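Local coordinates for LRA-12 (Uncultured bacterium, PDB 5AEB), which hydrolyses beta-lactam antibiotics, carbapenems among them, as a class B3 metallo-beta-lactamase with two zinc ions in its active site, at residues C40-I43 and G48-I51; L81-H86 and I181-M186; A102-D107 and T112-G117; R138-H141 and T145-L148; K143-I146 and T151-V154. All blocks are in the same frame, centred on the assembly; numbering follows the deposited sequence.

Contact 1: C40-I43 and G48-I51; sequences CYLI and GNII
I43 and I50 face each other as a hydrogen-bonded antiparallel pair in the beta hairpin of strands 41-45 and 48-52, buried inside the seven-stranded mixed sheet. Two bonds close the ring between them: I43 N to I50 O and I50 N to I43 O, each 2.8 Å and nearly straight at 167°. One residue along, L42 and I51 form the non-hydrogen-bonded pair, and here CA-H groups lean on the carbonyls: L42 CA sits 3.3 Å from I50 O, and I51 CA 3.2 Å from Y41 O.

The side chains divide between the two faces. I43 and I50 meet through their beta carbons, CB to CB 4.1 Å, on the face that looks toward L153 and L81. On the other face L42 turns its CG anti to the backbone N (chi1 -175°), which carries CD1 back over the partner strand, 3.8 Å from I51 CG1 and 3.6 Å from N49 CB. Beyond the hairpin, Y41 OH hydrogen-bonds to A225 O, and I51 packs on T77 and L80 of the next strand. This is a classic antiparallel hairpin in one sheet of the alpha-beta/beta-alpha sandwich of the metallo-beta-lactamase fold.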
loop_
_atom_site.group_PDB
_atom_site.type_symbol
_atom_site.label_atom_id
_atom_site.label_comp_id
_atom_site.label_asym_id
_atom_site.label_seq_id
_atom_site.Cartn_x
_atom_site.Cartn_y
_atom_site.Cartn_z
ATOM N N CYS A 40 0.593 2.636 6.403
ATOM C CA CYS A 40 0.181 3.844 5.701
ATOM C C CYS A 40 1.374 4.772 5.705
ATOM O O CYS A 40 2.146 4.821 6.688
ATOM C CB CYS A 40 -0.977 4.511 6.427
ATOM S SG CYS A 40 -2.334 3.357 6.687
ATOM N N TYR A 41 1.515 5.519 4.621
ATOM C CA TYR A 41 2.689 6.341 4.444
ATOM C C TYR A 41 2.295 7.750 4.091
ATOM O O TYR A 41 1.263 7.978 3.430
ATOM C CB TYR A 41 3.596 5.745 3.359
ATOM C CG TYR A 41 3.995 4.316 3.659
ATOM C CD1 TYR A 41 5.028 4.030 4.551
ATOM C CD2 TYR A 41 3.326 3.252 3.055
ATOM C CE1 TYR A 41 5.389 2.719 4.833
ATOM C CE2 TYR A 41 3.657 1.942 3.348
ATOM C CZ TYR A 41 4.704 1.677 4.228
ATOM O OH TYR A 41 5.034 0.365 4.500
ATOM N N LEU A 42 3.101 8.679 4.567
ATOM C CA LEU A 42 3.001 10.083 4.246
ATOM C C LEU A 42 4.293 10.501 3.547
ATOM O O LEU A 42 5.401 10.223 4.020
ATOM C CB LEU A 42 2.757 10.937 5.510
ATOM C CG LEU A 42 2.508 12.437 5.298
ATOM C CD1 LEU A 42 1.111 12.671 4.729
ATOM C CD2 LEU A 42 2.637 13.217 6.586
ATOM N N ILE A 43 4.131 11.146 2.402
ATOM C CA ILE A 43 5.232 11.695 1.626
ATOM C C ILE A 43 4.953 13.191 1.585
ATOM O O ILE A 43 3.906 13.628 1.080
ATOM C CB ILE A 43 5.294 11.094 0.191
ATOM C CG1 ILE A 43 5.481 9.566 0.248
ATOM C CG2 ILE A 43 6.435 11.710 -0.616
ATOM C CD1 ILE A 43 5.002 8.879 -0.996
ATOM N N GLY A 48 2.583 20.157 -0.733
ATOM C CA GLY A 48 1.627 19.416 0.062
ATOM C C GLY A 48 2.013 17.950 0.108
ATOM O O GLY A 48 3.116 17.580 -0.305
ATOM N N ASN A 49 1.107 17.110 0.606
ATOM C CA ASN A 49 1.461 15.729 0.942
ATOM C C ASN A 49 0.669 14.648 0.208
ATOM O O ASN A 49 -0.414 14.885 -0.272
ATOM C CB ASN A 49 1.376 15.493 2.462
ATOM C CG ASN A 49 2.001 16.617 3.264
ATOM O OD1 ASN A 49 3.057 17.129 2.893
ATOM N ND2 ASN A 49 1.350 17.014 4.371
ATOM N N ILE A 50 1.258 13.461 0.165
ATOM C CA ILE A 50 0.665 12.280 -0.376
ATOM C C ILE A 50 0.480 11.298 0.766
ATOM O O ILE A 50 1.414 11.099 1.578
ATOM C CB ILE A 50 1.584 11.656 -1.430
ATOM C CG1 ILE A 50 2.087 12.754 -2.397
ATOM C CG2 ILE A 50 0.877 10.498 -2.137
ATOM C CD1 ILE A 50 2.772 12.229 -3.639
ATOM N N ILE A 51 -0.708 10.690 0.834
ATOM C CA ILE A 51 -0.985 9.592 1.761
ATOM C C ILE A 51 -1.138 8.339 0.928
ATOM O O ILE A 51 -1.866 8.367 -0.076
ATOM C CB ILE A 51 -2.267 9.809 2.600
ATOM C CG1 ILE A 51 -2.133 11.059 3.478
ATOM C CG2 ILE A 51 -2.580 8.555 3.441
ATOM C CD1 ILE A 51 -3.449 11.553 4.099
#

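Contact 2: L81-H86 and I181-M186; sequences LTTQAH and ILIANM. With ZN (zinc ion), chain D.
The backbones of T83 and N185 come closest here, CA to CA 5.8 Å, where the loop that follows strand 77-81 passes the chain leaving strand 178-184 without any strand pairing between them. Side chains therefore make the contact. T83 reaches over with its methyl: CG2 lies 4.0 Å from I183 CG2, the two side chains crossing at about a right angle, while the T83 hydroxyl OG1 hydrogen-bonds to S226 OG, outside the two segments. With CG anti to its backbone N (chi1 -162°), N185 swings its side chain in beside T83 and up to the end of Q84. The Q84 and N185 side chains also cross at about a right angle, their amide planes 71° apart.

Q84 is a metal ligand as well. Its OE1 binds a zinc ion at 1.8 Å, next to H86 ND1 at 1.9 Å and a water at 1.9 Å, and H161 completes the set. Zinc thus holds the amide of Q84 through OE1, and N185 packs beside the same side chain as a second-shell neighbour. The inverse gamma turn centred on A85 brings H86 round to the same ion.

Such a loop is the metal-binding loop of metallo-beta-lactamases, here with a glutamine at the first position of the HxHxDH motif, as QAHYDH.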
loop_
_atom_site.group_PDB
_atom_site.type_symbol
_atom_site.label_atom_id
_atom_site.label_comp_id
_atom_site.label_asym_id
_atom_site.label_seq_id
_atom_site.Cartn_x
_atom_site.Cartn_y
_atom_site.Cartn_z
ATOM N N LEU A 81 -3.134 7.715 -2.569
ATOM C CA LEU A 81 -2.810 6.511 -3.320
ATOM C C LEU A 81 -3.124 5.242 -2.514
ATOM O O LEU A 81 -3.242 5.298 -1.286
ATOM C CB LEU A 81 -1.330 6.522 -3.705
ATOM C CG LEU A 81 -0.814 7.743 -4.481
ATOM C CD1 LEU A 81 0.707 7.718 -4.571
ATOM C CD2 LEU A 81 -1.442 7.772 -5.869
ATOM N N THR A 82 -3.235 4.109 -3.208
ATOM C CA THR A 82 -3.282 2.822 -2.536
ATOM C C THR A 82 -2.500 1.783 -3.316
ATOM O O THR A 82 -2.417 1.861 -4.534
ATOM C CB THR A 82 -4.734 2.307 -2.275
ATOM O OG1 THR A 82 -4.709 1.061 -1.526
ATOM C CG2 THR A 82 -5.493 2.059 -3.609
ATOM N N THR A 83 -1.947 0.800 -2.614
ATOM C CA THR A 83 -1.276 -0.316 -3.278
ATOM C C THR A 83 -2.219 -1.470 -3.679
ATOM O O THR A 83 -1.783 -2.440 -4.340
ATOM C CB THR A 83 -0.183 -0.858 -2.366
ATOM O OG1 THR A 83 -0.767 -1.144 -1.083
ATOM C CG2 THR A 83 0.931 0.224 -2.201
ATOM N N GLN A 84 -3.502 -1.369 -3.319
ATOM C CA GLN A 84 -4.288 -2.572 -3.166
ATOM C C GLN A 84 -5.725 -2.225 -2.798
ATOM O O GLN A 84 -5.941 -1.680 -1.712
ATOM C CB GLN A 84 -3.708 -3.291 -1.901
ATOM C CG GLN A 84 -3.549 -4.733 -2.031
ATOM C CD GLN A 84 -3.425 -5.394 -0.698
ATOM O OE1 GLN A 84 -4.449 -5.863 -0.140
ATOM N NE2 GLN A 84 -2.158 -5.482 -0.169
ATOM N N ALA A 85 -6.712 -2.663 -3.581
ATOM C CA ALA A 85 -8.097 -2.348 -3.199
ATOM C C ALA A 85 -8.754 -3.402 -2.293
ATOM O O ALA A 85 -9.656 -4.137 -2.712
ATOM C CB ALA A 85 -8.954 -2.071 -4.429
ATOM N N HIS A 86 -8.267 -3.499 -1.059
ATOM C CA HIS A 86 -8.864 -4.351 -0.050
ATOM C C HIS A 86 -9.188 -3.495 1.121
ATOM O O HIS A 86 -8.514 -2.507 1.358
ATOM C CB HIS A 86 -7.915 -5.456 0.414
ATOM C CG HIS A 86 -7.888 -6.675 -0.478
ATOM N ND1 HIS A 86 -6.856 -7.553 -0.475
ATOM C CD2 HIS A 86 -8.803 -7.143 -1.421
ATOM C CE1 HIS A 86 -7.105 -8.520 -1.387
ATOM N NE2 HIS A 86 -8.307 -8.277 -1.944
ATOM N N ILE A 181 13.214 4.471 -3.061
ATOM C CA ILE A 181 12.283 3.754 -2.200
ATOM C C ILE A 181 11.262 2.973 -3.045
ATOM O O ILE A 181 10.688 3.537 -3.962
ATOM C CB ILE A 181 11.486 4.744 -1.327
ATOM C CG1 ILE A 181 12.430 5.716 -0.567
ATOM C CG2 ILE A 181 10.508 3.993 -0.427
ATOM C CD1 ILE A 181 12.951 5.164 0.741
ATOM N N LEU A 182 11.069 1.687 -2.733
ATOM C CA LEU A 182 9.941 0.882 -3.235
ATOM C C LEU A 182 8.883 0.705 -2.158
ATOM O O LEU A 182 9.149 0.125 -1.080
ATOM C CB LEU A 182 10.411 -0.508 -3.649
ATOM C CG LEU A 182 9.404 -1.534 -4.192
ATOM C CD1 LEU A 182 8.719 -1.055 -5.460
ATOM C CD2 LEU A 182 10.138 -2.831 -4.440
ATOM N N ILE A 183 7.694 1.225 -2.418
ATOM C CA ILE A 183 6.556 0.895 -1.568
ATOM C C ILE A 183 5.924 -0.272 -2.287
ATOM O O ILE A 183 5.270 -0.078 -3.304
ATOM C CB ILE A 183 5.563 2.049 -1.442
ATOM C CG1 ILE A 183 6.255 3.279 -0.806
ATOM C CG2 ILE A 183 4.325 1.588 -0.670
ATOM C CD1 ILE A 183 5.380 4.513 -0.775
ATOM N N ALA A 184 6.173 -1.492 -1.799
ATOM C CA ALA A 184 5.815 -2.678 -2.582
ATOM C C ALA A 184 4.516 -3.267 -2.121
ATOM O O ALA A 184 4.236 -3.362 -0.895
ATOM C CB ALA A 184 6.906 -3.748 -2.509
ATOM N N ASN A 185 3.707 -3.684 -3.091
ATOM C CA ASN A 185 2.641 -4.583 -2.731
ATOM C C ASN A 185 3.088 -6.029 -2.969
ATOM O O ASN A 185 3.170 -6.467 -4.110
ATOM C CB ASN A 185 1.352 -4.282 -3.461
ATOM C CG ASN A 185 0.185 -4.930 -2.767
ATOM O OD1 ASN A 185 -0.278 -6.010 -3.187
ATOM N ND2 ASN A 185 -0.199 -4.366 -1.619
ATOM N N MET A 186 3.381 -6.765 -1.902
ATOM C CA MET A 186 3.892 -8.161 -2.039
ATOM C C MET A 186 2.800 -9.060 -2.678
ATOM O O MET A 186 1.629 -8.961 -2.302
ATOM C CB MET A 186 4.359 -8.722 -0.681
ATOM C CG MET A 186 5.385 -7.826 0.043
ATOM S SD MET A 186 6.713 -7.301 -1.055
ATOM C CE MET A 186 7.746 -8.770 -1.081
HETATM ZN ZN ZN D . -5.082 -7.511 0.255
HETATM O O HOH W 1 -4.849 -7.165 2.084
#

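Contact 3: A102-D107 and T112-G117; sequences AKLMAD and TVMADG
Apolar packing is the whole of the contact between strand 103-107 and the short helix 111-115, and M114 carries it from the helix side. Its side chain leaves the helix extended through chi2 and then bends at chi3 (71°), which lays the terminal methyl against both L104 and A106 and the sulfur against A106. The methyl CE meets L104 tip to tip, 3.4 Å from CD2, a tight fit for two carbons, with L104 CD1 at 3.8 Å. The sulfur settles against the methyl of A106, SD to CB 3.5 Å, and M114 CE is also near that same CB at 3.7 Å. L104 and A106 are two residues apart on the strand, so both point to the helix side and M114 spans them; M105 between them points the other way.

The backbone hydrogen bonds serve the helix end. D116 N bonds to T112 O at 3.0 Å, and G117, at positive phi, is the C-prime residue of a Schellman motif, with G117 N bonded to M114 O and G118 N to V113 O. The helix thus ends within two residues of M114.

On the opposite face of the strand, M105 packs on I79 and L81, while the edges of strand 103-107 pair with strands 77-81 and 138-140. Strand 103-107, helix 111-115 and strand 138-140 form a beta-alpha-beta unit, and M114 also touches A85 of the zinc-binding loop.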
loop_
_atom_site.group_PDB
_atom_site.type_symbol
_atom_site.label_atom_id
_atom_site.label_comp_id
_atom_site.label_asym_id
_atom_site.label_seq_id
_atom_site.Cartn_x
_atom_site.Cartn_y
_atom_site.Cartn_z
ATOM N N ALA A 102 -8.515 15.743 -1.333
ATOM C CA ALA A 102 -7.348 15.344 -2.149
ATOM C C ALA A 102 -7.839 14.514 -3.336
ATOM O O ALA A 102 -8.947 13.966 -3.287
ATOM C CB ALA A 102 -6.335 14.557 -1.303
ATOM N N LYS A 103 -7.041 14.483 -4.404
ATOM C CA LYS A 103 -7.301 13.651 -5.595
ATOM C C LYS A 103 -6.861 12.209 -5.305
ATOM O O LYS A 103 -5.718 11.959 -4.829
ATOM C CB LYS A 103 -6.549 14.214 -6.814
ATOM C CG LYS A 103 -7.168 15.515 -7.338
ATOM C CD LYS A 103 -6.460 16.042 -8.593
ATOM C CE LYS A 103 -7.271 17.157 -9.279
ATOM N NZ LYS A 103 -6.374 18.042 -10.093
ATOM N N LEU A 104 -7.750 11.260 -5.560
ATOM C CA LEU A 104 -7.404 9.866 -5.385
ATOM C C LEU A 104 -6.943 9.315 -6.725
ATOM O O LEU A 104 -7.626 9.469 -7.754
ATOM C CB LEU A 104 -8.596 9.074 -4.838
ATOM C CG LEU A 104 -8.544 7.556 -5.033
ATOM C CD1 LEU A 104 -7.485 6.885 -4.158
ATOM C CD2 LEU A 104 -9.922 7.014 -4.703
ATOM N N MET A 105 -5.753 8.723 -6.742
ATOM C CA MET A 105 -5.255 8.144 -7.974
ATOM C C MET A 105 -5.117 6.650 -7.788
ATOM O O MET A 105 -4.555 6.181 -6.799
ATOM C CB MET A 105 -3.946 8.788 -8.391
ATOM C CG MET A 105 -4.033 10.299 -8.350
ATOM S SD MET A 105 -2.550 11.029 -9.035
ATOM C CE MET A 105 -3.018 12.770 -8.983
ATOM N N ALA A 106 -5.642 5.890 -8.737
ATOM C CA ALA A 106 -5.680 4.444 -8.563
ATOM C C ALA A 106 -5.324 3.667 -9.823
ATOM O O ALA A 106 -5.650 4.081 -10.947
ATOM C CB ALA A 106 -7.047 4.010 -8.018
ATOM N N ASP A 107 -4.633 2.542 -9.622
ATOM C CA ASP A 107 -4.379 1.594 -10.696
ATOM C C ASP A 107 -5.744 1.273 -11.321
ATOM O O ASP A 107 -6.681 0.845 -10.631
ATOM C CB ASP A 107 -3.702 0.353 -10.135
ATOM C CG ASP A 107 -3.236 -0.623 -11.205
ATOM O OD1 ASP A 107 -4.061 -1.008 -12.094
ATOM O OD2 ASP A 107 -2.060 -1.051 -11.130
ATOM N N THR A 112 -12.894 -0.261 -10.564
ATOM C CA THR A 112 -14.224 -0.853 -10.419
ATOM C C THR A 112 -14.485 -1.393 -9.012
ATOM O O THR A 112 -15.504 -1.040 -8.391
ATOM C CB THR A 112 -14.465 -1.964 -11.477
ATOM O OG1 THR A 112 -14.367 -1.375 -12.776
ATOM C CG2 THR A 112 -15.893 -2.559 -11.366
ATOM N N VAL A 113 -13.595 -2.247 -8.514
ATOM C CA VAL A 113 -13.731 -2.750 -7.159
ATOM C C VAL A 113 -13.827 -1.567 -6.182
ATOM O O VAL A 113 -14.622 -1.598 -5.258
ATOM C CB VAL A 113 -12.569 -3.686 -6.780
ATOM C CG1 VAL A 113 -12.583 -3.990 -5.294
ATOM C CG2 VAL A 113 -12.662 -4.989 -7.566
ATOM N N MET A 114 -13.047 -0.511 -6.427
ATOM C CA MET A 114 -13.038 0.645 -5.530
ATOM C C MET A 114 -14.365 1.389 -5.549
ATOM O O MET A 114 -14.879 1.762 -4.499
ATOM C CB MET A 114 -11.903 1.610 -5.871
ATOM C CG MET A 114 -10.573 1.175 -5.306
ATOM S SD MET A 114 -9.173 2.132 -5.933
ATOM C CE MET A 114 -9.403 3.727 -5.138
ATOM N N ALA A 115 -14.894 1.587 -6.752
ATOM C CA ALA A 115 -16.168 2.251 -6.961
ATOM C C ALA A 115 -17.343 1.464 -6.347
ATOM O O ALA A 115 -18.362 2.067 -5.980
ATOM C CB ALA A 115 -16.384 2.508 -8.452
ATOM N N ASP A 116 -17.220 0.142 -6.211
ATOM C CA ASP A 116 -18.304 -0.626 -5.535
ATOM C C ASP A 116 -17.973 -1.120 -4.128
ATOM O O ASP A 116 -18.690 -1.958 -3.585
ATOM C CB ASP A 116 -18.845 -1.787 -6.390
ATOM C CG ASP A 116 -17.791 -2.850 -6.677
ATOM O OD1 ASP A 116 -16.981 -3.217 -5.768
ATOM O OD2 ASP A 116 -17.776 -3.335 -7.837
ATOM N N GLY A 117 -16.896 -0.609 -3.545
ATOM C CA GLY A 117 -16.543 -0.992 -2.180
ATOM C C GLY A 117 -16.191 -2.462 -1.970
ATOM O O GLY A 117 -16.305 -2.977 -0.843
#

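Contact 4: R138-H141 and T145-L148; sequences RLLH and TIQL. With CO (cobalt (II) ion), chain G.
R138 and T145 join the edge strands of the two sheets of the sandwich: strand 138-140 closes the seven-stranded sheet, strand 145-148 the five-stranded one, and a short connection leads from one to the other. The axes of 138-140 and 145-148 come no nearer than 9.8 Å and run at 132°, too far apart for backbone pairing, so side chains bridge the gap.

The R138 chain bends at chi2 and chi3 and brings its guanidinium to the T145 carbonyl. NH2 donates to T145 O at 3.1 Å and 165°; the acceptor lies at the edge of the guanidinium, close to its plane, although the donor is tilted 20° from the carbonyl plane. L140 CD2 lies over one face of the same group, 3.3 Å above its plane and toward the rim. Beside this polar link, L140 and I146 cross at about a right angle and touch through CD1 and CD1 at 3.8 Å, with M105 packing on both.

At the end of the first strand H141 binds a cobalt ion through NE2, 2.0 Å, together with E108; its backbone N is held by D144 OD2. The whole is a junction between the two sheets of the alpha-beta/beta-alpha metallo-beta-lactamase sandwich, apolar packing inside and an arginine-to-carbonyl bond at its rim.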
loop_
_atom_site.group_PDB
_atom_site.type_symbol
_atom_site.label_atom_id
_atom_site.label_comp_id
_atom_site.label_asym_id
_atom_site.label_seq_id
_atom_site.Cartn_x
_atom_site.Cartn_y
_atom_site.Cartn_z
ATOM N N ARG A 138 -7.972 9.985 -10.791
ATOM C CA ARG A 138 -7.100 9.596 -11.919
ATOM C C ARG A 138 -6.947 8.081 -11.994
ATOM O O ARG A 138 -6.701 7.421 -10.986
ATOM C CB ARG A 138 -5.713 10.276 -11.904
ATOM C CG ARG A 138 -5.285 10.644 -13.319
ATOM C CD ARG A 138 -3.876 10.258 -13.780
ATOM N NE ARG A 138 -2.824 10.955 -13.055
ATOM C CZ ARG A 138 -1.515 10.770 -13.247
ATOM N NH1 ARG A 138 -1.060 9.940 -14.172
ATOM N NH2 ARG A 138 -0.651 11.444 -12.513
ATOM N N LEU A 139 -7.119 7.535 -13.193
ATOM C CA LEU A 139 -6.841 6.127 -13.433
ATOM C C LEU A 139 -5.424 6.056 -13.942
ATOM O O LEU A 139 -5.100 6.634 -14.971
ATOM C CB LEU A 139 -7.826 5.533 -14.444
ATOM C CG LEU A 139 -9.318 5.748 -14.140
ATOM C CD1 LEU A 139 -10.194 5.136 -15.225
ATOM C CD2 LEU A 139 -9.649 5.139 -12.777
ATOM N N LEU A 140 -4.582 5.367 -13.182
ATOM C CA LEU A 140 -3.184 5.159 -13.488
ATOM C C LEU A 140 -2.950 3.840 -14.202
ATOM O O LEU A 140 -3.594 2.826 -13.860
ATOM C CB LEU A 140 -2.413 5.081 -12.177
ATOM C CG LEU A 140 -2.487 6.315 -11.261
ATOM C CD1 LEU A 140 -1.886 6.032 -9.894
ATOM C CD2 LEU A 140 -1.788 7.465 -11.972
ATOM N N HIS A 141 -1.995 3.859 -15.142
ATOM C CA HIS A 141 -1.537 2.667 -15.855
ATOM C C HIS A 141 -0.115 2.420 -15.474
ATOM O O HIS A 141 0.568 3.330 -14.971
ATOM C CB HIS A 141 -1.634 2.877 -17.386
ATOM C CG HIS A 141 -2.917 3.564 -17.827
ATOM N ND1 HIS A 141 -2.996 4.908 -18.026
ATOM C CD2 HIS A 141 -4.194 3.057 -18.069
ATOM C CE1 HIS A 141 -4.259 5.238 -18.377
ATOM N NE2 HIS A 141 -4.994 4.104 -18.408
ATOM N N THR A 145 3.480 8.364 -13.904
ATOM C CA THR A 145 4.202 9.060 -12.850
ATOM C C THR A 145 3.257 10.019 -12.132
ATOM O O THR A 145 2.288 10.530 -12.712
ATOM C CB THR A 145 5.436 9.799 -13.383
ATOM O OG1 THR A 145 5.012 10.958 -14.099
ATOM C CG2 THR A 145 6.261 8.908 -14.314
ATOM N N ILE A 146 3.512 10.220 -10.851
ATOM C CA ILE A 146 2.727 11.126 -10.053
ATOM C C ILE A 146 3.740 12.098 -9.476
ATOM O O ILE A 146 4.638 11.699 -8.721
ATOM C CB ILE A 146 1.969 10.386 -8.939
ATOM C CG1 ILE A 146 1.063 9.306 -9.516
ATOM C CG2 ILE A 146 1.169 11.372 -8.097
ATOM C CD1 ILE A 146 1.113 8.013 -8.740
ATOM N N GLN A 147 3.587 13.366 -9.855
ATOM C CA GLN A 147 4.432 14.464 -9.386
ATOM C C GLN A 147 3.727 15.397 -8.413
ATOM O O GLN A 147 2.628 15.874 -8.691
ATOM C CB GLN A 147 4.891 15.318 -10.550
ATOM C CG GLN A 147 5.636 14.563 -11.630
ATOM C CD GLN A 147 6.835 15.342 -12.129
ATOM O OE1 GLN A 147 7.163 15.307 -13.315
ATOM N NE2 GLN A 147 7.496 16.053 -11.221
ATOM N N LEU A 148 4.382 15.669 -7.284
ATOM C CA LEU A 148 3.945 16.690 -6.362
ATOM C C LEU A 148 5.195 17.385 -5.821
ATOM O O LEU A 148 6.076 16.734 -5.223
ATOM C CB LEU A 148 3.124 16.079 -5.219
ATOM C CG LEU A 148 2.423 17.123 -4.337
ATOM C CD1 LEU A 148 1.374 17.902 -5.114
ATOM C CD2 LEU A 148 1.816 16.470 -3.115
HETATM CO CO CO G . -6.920 3.595 -18.734
#

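Contact 5: K143-I146 and T151-V154; sequences KDTI and TKLV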
loop_
_atom_site.group_PDB
_atom_site.type_symbol
_atom_site.label_atom_id
_atom_site.label_comp_id
_atom_site.label_asym_id
_atom_site.label_seq_id
_atom_site.Cartn_x
_atom_site.Cartn_y
_atom_site.Cartn_z
ATOM N N LYS A 143 3.572 2.268 -15.040
ATOM C CA LYS A 143 4.645 3.229 -15.282
ATOM C C LYS A 143 4.231 4.719 -15.388
ATOM O O LYS A 143 5.094 5.562 -15.633
ATOM C CB LYS A 143 5.557 2.765 -16.449
ATOM C CG LYS A 143 6.401 1.546 -16.050
ATOM C CD LYS A 143 6.884 0.731 -17.242
ATOM C CE LYS A 143 7.568 -0.563 -16.773
ATOM N NZ LYS A 143 7.015 -1.740 -17.532
ATOM N N ASP A 144 2.952 5.039 -15.156
ATOM C CA ASP A 144 2.524 6.433 -15.016
ATOM C C ASP A 144 3.253 7.061 -13.816
ATOM O O ASP A 144 3.626 6.369 -12.831
ATOM C CB ASP A 144 0.993 6.573 -14.849
ATOM C CG ASP A 144 0.222 6.441 -16.181
ATOM O OD1 ASP A 144 0.851 6.329 -17.251
ATOM O OD2 ASP A 144 -1.015 6.419 -16.155
ATOM N N THR A 145 3.480 8.364 -13.904
ATOM C CA THR A 145 4.202 9.060 -12.850
ATOM C C THR A 145 3.257 10.019 -12.132
ATOM O O THR A 145 2.288 10.530 -12.712
ATOM C CB THR A 145 5.436 9.799 -13.383
ATOM O OG1 THR A 145 5.012 10.958 -14.099
ATOM C CG2 THR A 145 6.261 8.908 -14.314
ATOM N N ILE A 146 3.512 10.220 -10.851
ATOM C CA ILE A 146 2.727 11.126 -10.053
ATOM C C ILE A 146 3.740 12.098 -9.476
ATOM O O ILE A 146 4.638 11.699 -8.721
ATOM C CB ILE A 146 1.969 10.386 -8.939
ATOM C CG1 ILE A 146 1.063 9.306 -9.516
ATOM C CG2 ILE A 146 1.169 11.372 -8.097
ATOM C CD1 ILE A 146 1.113 8.013 -8.740
ATOM N N THR A 151 8.836 15.827 -5.797
ATOM C CA THR A 151 8.724 14.374 -5.679
ATOM C C THR A 151 8.027 13.831 -6.929
ATOM O O THR A 151 7.078 14.435 -7.440
ATOM C CB THR A 151 7.986 14.005 -4.365
ATOM O OG1 THR A 151 8.758 14.472 -3.254
ATOM C CG2 THR A 151 7.764 12.501 -4.208
ATOM N N LYS A 152 8.538 12.720 -7.442
ATOM C CA LYS A 152 7.941 12.017 -8.562
ATOM C C LYS A 152 7.834 10.529 -8.220
ATOM O O LYS A 152 8.847 9.884 -7.944
ATOM C CB LYS A 152 8.818 12.214 -9.788
ATOM C CG LYS A 152 8.297 11.656 -11.094
ATOM C CD LYS A 152 9.152 12.191 -12.236
ATOM C CE LYS A 152 8.619 11.769 -13.600
ATOM N NZ LYS A 152 9.244 12.531 -14.720
ATOM N N LEU A 153 6.609 9.997 -8.195
ATOM C CA LEU A 153 6.372 8.567 -7.989
ATOM C C LEU A 153 6.122 7.863 -9.318
ATOM O O LEU A 153 5.465 8.408 -10.200
ATOM C CB LEU A 153 5.176 8.337 -7.074
ATOM C CG LEU A 153 5.494 8.299 -5.564
ATOM C CD1 LEU A 153 6.107 9.596 -5.087
ATOM C CD2 LEU A 153 4.239 8.019 -4.768
ATOM N N VAL A 154 6.673 6.674 -9.472
ATOM C CA VAL A 154 6.345 5.831 -10.576
ATOM C C VAL A 154 5.448 4.692 -10.043
ATOM O O VAL A 154 5.867 3.910 -9.160
ATOM C CB VAL A 154 7.597 5.222 -11.238
ATOM C CG1 VAL A 154 7.180 4.338 -12.412
ATOM C CG2 VAL A 154 8.507 6.317 -11.771
#
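I146 and L153 lie directly across from each other as a hydrogen-bonded antiparallel pair, I146 N to L153 O and L153 N to I146 O both at 2.7 Å. The second bond is the straighter, 172° against 157° at the hydrogen. Neighbouring CA-H groups fill in between: T145 CA stands 3.0 Å from L153 O, and K152 CA 3.3 Å from I146 O.

Side chains of the pair T145 and V154 rise on one face. The K152 chain, anti at chi1 (-175°) and extended beyond CG, runs past T145 so that its CE lies 3.7 Å from T145 OG1 and also close to CB and CG2, a contact of methylene with hydroxyl and methyl. Just before strand 145-148 begins, K143 CA lies 4.0 Å from V154 CG1. The other face belongs to I146 and L153, CB to CB 4.2 Å; they are buried on F168, while L81 of the opposing sheet touches both.

Further out, the entry to strand 145-148 is set by K143 and D144, which both bond by backbone to M155. T151 at the far end hydrogen-bonds to N29. Together these make a two-strand antiparallel hairpin at the rim of the five-stranded sheet, one face outward and one packed against the other sheet.

How the contacts relate
Contacts 4 and 5 share T145 and I146, their centres 6 Å apart: strand 145-148 pairs with strand 151-157 in one sheet and meets the edge of the other. Contact 3 adjoins contact 4 through probable backbone hydrogen bonds, A106 O to L140 N at 2.8 Å among them. Contact 1 leads into contact 2 along its sheet by another probable one, I51 O to L81 N 2.9 Å. L81 ties the layers together, its CD1 3.6 Å from L153 CD2 and its CD2 3.8 Å from I146 CD1. Contact 2 alone reaches zinc directly; contact 3 packs against its loop, A85 CB to M114 CG 3.7 Å, with the M114 side chain about 12 Å from a zinc.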